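Local atomic coordinates of Lmaj004091aaa (Leishmania major, PDB entry 1XTP), a protein that probably catalyses the S-adenosylmethionine-dependent methylation of the N-terminal amino group of proteins that begin with an X-Pro-Lys motif. Residues E80-F85 with F194-C199. Sequence-based numbering, arbitrary orientation.
Sequences EGSRNF and FFKENC
The ammonium nitrogen of Lys196 has three partners: Lys196 NZ donates a hydrogen bond to Ser82 OG at 2.8 Å, forms a salt bridge with Asp78, one turn before Ser82 on the helix, and is hydrogen-bonded to Gln238. The pair illustrates how a long basic side chain can carry a polar link beside a pair of packed phenyl rings between helix and sheet. Lys196 leaves strand 191-198 with CG anti to the backbone N (chi1 -162°) and stays extended to its end, which lets NZ span the gap to helix 75-87, where the axes of the two segments are 11.0 Å apart at closest approach. Ser82 OG, also hydrogen-bonded to the carbonyl oxygen of Asp78, lies beside its own backbone N (chi1 -67°) and is thereby directed at the lysine.

Two residues earlier on the same face of the strand, Phe194 turns the edge of its ring to the helix. The outer rim of that ring does the touching: Phe194 CZ comes within 3.3 Å of Ser82 OG, near the ring plane, while Phe194 CE1 approaches Phe85 CD2 at 3.3 Å. The two phenyl rings meet obliquely, their planes inclined at 49° and their centroids 5.6 Å apart. The Phe85 side chain also touches Met250 and Ala252 of strand 248-253.

Helix 75-87 is thus packed against strands 191-198 and 248-253 of the Rossmann-like methyltransferase sheet, with segment 80-85 running roughly antiparallel to 194-198. Lys196 also touches Gln165, a predicted S-adenosylmethionine-binding residue; the Lys196 side chain itself is about 8 Å from the bound S-adenosyl-L-homoselenocysteine. With a carboxylate and two neutral oxygens around it, the buried amine is probably held protonated.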
loop_
_atom_site.group_PDB
_atom_site.type_symbol
_atom_site.label_atom_id
_atom_site.label_comp_id
_atom_site.label_asym_id
_atom_site.label_seq_id
_atom_site.Cartn_x
_atom_site.Cartn_y
_atom_site.Cartn_z
ATOM N N GLU A 80 -6.922 -14.531 -5.032
ATOM C CA GLU A 80 -7.801 -15.435 -4.288
ATOM C C GLU A 80 -7.737 -15.185 -2.766
ATOM O O GLU A 80 -8.768 -15.143 -2.087
ATOM C CB GLU A 80 -7.471 -16.887 -4.637
ATOM C CG GLU A 80 -8.361 -17.929 -3.967
ATOM C CD GLU A 80 -9.828 -17.897 -4.431
ATOM O OE1 GLU A 80 -10.200 -17.062 -5.288
ATOM O OE2 GLU A 80 -10.612 -18.744 -3.942
ATOM N N GLY A 81 -6.530 -14.987 -2.239
ATOM C CA GLY A 81 -6.354 -14.587 -0.828
ATOM C C GLY A 81 -7.091 -13.307 -0.428
ATOM O O GLY A 81 -7.702 -13.244 0.638
ATOM N N SER A 82 -7.018 -12.286 -1.282
ATOM C CA SER A 82 -7.715 -11.031 -1.049
ATOM C C SER A 82 -9.235 -11.220 -1.085
ATOM O O SER A 82 -9.975 -10.683 -0.249
ATOM C CB SER A 82 -7.317 -10.012 -2.113
ATOM O OG SER A 82 -5.969 -9.651 -1.975
ATOM N N ARG A 83 -9.697 -11.968 -2.078
ATOM C CA ARG A 83 -11.127 -12.221 -2.231
ATOM C C ARG A 83 -11.719 -12.949 -1.008
ATOM O O ARG A 83 -12.773 -12.545 -0.475
ATOM C CB ARG A 83 -11.387 -13.011 -3.503
ATOM C CG ARG A 83 -12.863 -13.155 -3.785
ATOM C CD ARG A 83 -13.143 -14.119 -4.928
ATOM N NE ARG A 83 -12.855 -15.518 -4.608
ATOM C CZ ARG A 83 -13.539 -16.270 -3.737
ATOM N NH1 ARG A 83 -14.560 -15.772 -3.035
ATOM N NH2 ARG A 83 -13.182 -17.539 -3.555
ATOM N N ASN A 84 -11.034 -14.003 -0.562
ATOM C CA ASN A 84 -11.430 -14.742 0.649
ATOM C C ASN A 84 -11.355 -13.876 1.919
ATOM O O ASN A 84 -12.235 -13.929 2.768
ATOM C CB ASN A 84 -10.586 -16.015 0.805
ATOM C CG ASN A 84 -10.896 -17.066 -0.266
ATOM O OD1 ASN A 84 -11.965 -17.060 -0.864
ATOM N ND2 ASN A 84 -9.954 -17.971 -0.505
ATOM N N PHE A 85 -10.325 -13.048 2.017
ATOM C CA PHE A 85 -10.187 -12.139 3.147
ATOM C C PHE A 85 -11.320 -11.115 3.173
ATOM O O PHE A 85 -11.976 -10.954 4.197
ATOM C CB PHE A 85 -8.831 -11.422 3.110
ATOM C CG PHE A 85 -8.572 -10.534 4.310
ATOM C CD1 PHE A 85 -8.073 -11.059 5.486
ATOM C CD2 PHE A 85 -8.808 -9.167 4.245
ATOM C CE1 PHE A 85 -7.819 -10.239 6.576
ATOM C CE2 PHE A 85 -8.554 -8.352 5.332
ATOM C CZ PHE A 85 -8.060 -8.892 6.500
ATOM N N PHE A 194 -8.534 -1.925 3.020
ATOM C CA PHE A 194 -7.838 -3.179 2.806
ATOM C C PHE A 194 -6.348 -2.895 2.508
ATOM O O PHE A 194 -5.998 -2.447 1.422
ATOM C CB PHE A 194 -8.478 -3.938 1.668
ATOM C CG PHE A 194 -7.784 -5.223 1.321
ATOM C CD1 PHE A 194 -7.896 -6.340 2.144
ATOM C CD2 PHE A 194 -7.055 -5.333 0.143
ATOM C CE1 PHE A 194 -7.277 -7.536 1.796
ATOM C CE2 PHE A 194 -6.440 -6.531 -0.206
ATOM C CZ PHE A 194 -6.554 -7.634 0.629
ATOM N N PHE A 195 -5.490 -3.183 3.483
ATOM C CA PHE A 195 -4.056 -2.913 3.379
ATOM C C PHE A 195 -3.299 -4.225 3.244
ATOM O O PHE A 195 -3.340 -5.057 4.140
ATOM C CB PHE A 195 -3.592 -2.133 4.610
ATOM C CG PHE A 195 -2.102 -1.874 4.658
ATOM C CD1 PHE A 195 -1.403 -1.460 3.526
ATOM C CD2 PHE A 195 -1.408 -2.010 5.858
ATOM C CE1 PHE A 195 -0.040 -1.203 3.591
ATOM C CE2 PHE A 195 -0.058 -1.759 5.939
ATOM C CZ PHE A 195 0.635 -1.339 4.808
ATOM N N LYS A 196 -2.646 -4.418 2.097
ATOM C CA LYS A 196 -1.896 -5.643 1.809
ATOM C C LYS A 196 -0.470 -5.287 1.433
ATOM O O LYS A 196 -0.242 -4.563 0.478
ATOM C CB LYS A 196 -2.538 -6.436 0.670
ATOM C CG LYS A 196 -2.091 -7.898 0.591
ATOM C CD LYS A 196 -3.084 -8.731 -0.234
ATOM C CE LYS A 196 -2.741 -10.215 -0.254
ATOM N NZ LYS A 196 -3.598 -10.964 -1.210
ATOM N N GLU A 197 0.491 -5.837 2.169
ATOM C CA GLU A 197 1.870 -5.413 2.024
ATOM C C GLU A 197 2.858 -6.471 2.506
ATOM O O GLU A 197 2.525 -7.311 3.361
ATOM C CB GLU A 197 2.101 -4.130 2.836
ATOM C CG GLU A 197 3.334 -3.364 2.404
ATOM C CD GLU A 197 3.435 -3.257 0.890
ATOM O OE1 GLU A 197 2.694 -2.423 0.300
ATOM O OE2 GLU A 197 4.263 -4.001 0.307
ATOM N N ASN A 198 4.074 -6.386 1.964
ATOM C CA ASN A 198 5.210 -7.126 2.455
ATOM C C ASN A 198 5.541 -6.710 3.894
ATOM O O ASN A 198 5.464 -5.536 4.256
ATOM C CB ASN A 198 6.426 -6.925 1.545
ATOM C CG ASN A 198 6.243 -7.552 0.156
ATOM O OD1 ASN A 198 5.303 -8.301 -0.094
ATOM N ND2 ASN A 198 7.185 -7.275 -0.734
ATOM N N CYS A 199 5.910 -7.699 4.695
ATOM C CA CYS A 199 6.122 -7.544 6.119
ATOM C C CYS A 199 7.506 -8.107 6.467
ATOM O O CYS A 199 7.813 -9.241 6.099
ATOM C CB CYS A 199 5.037 -8.361 6.810
ATOM S SG CYS A 199 4.465 -7.687 8.296
#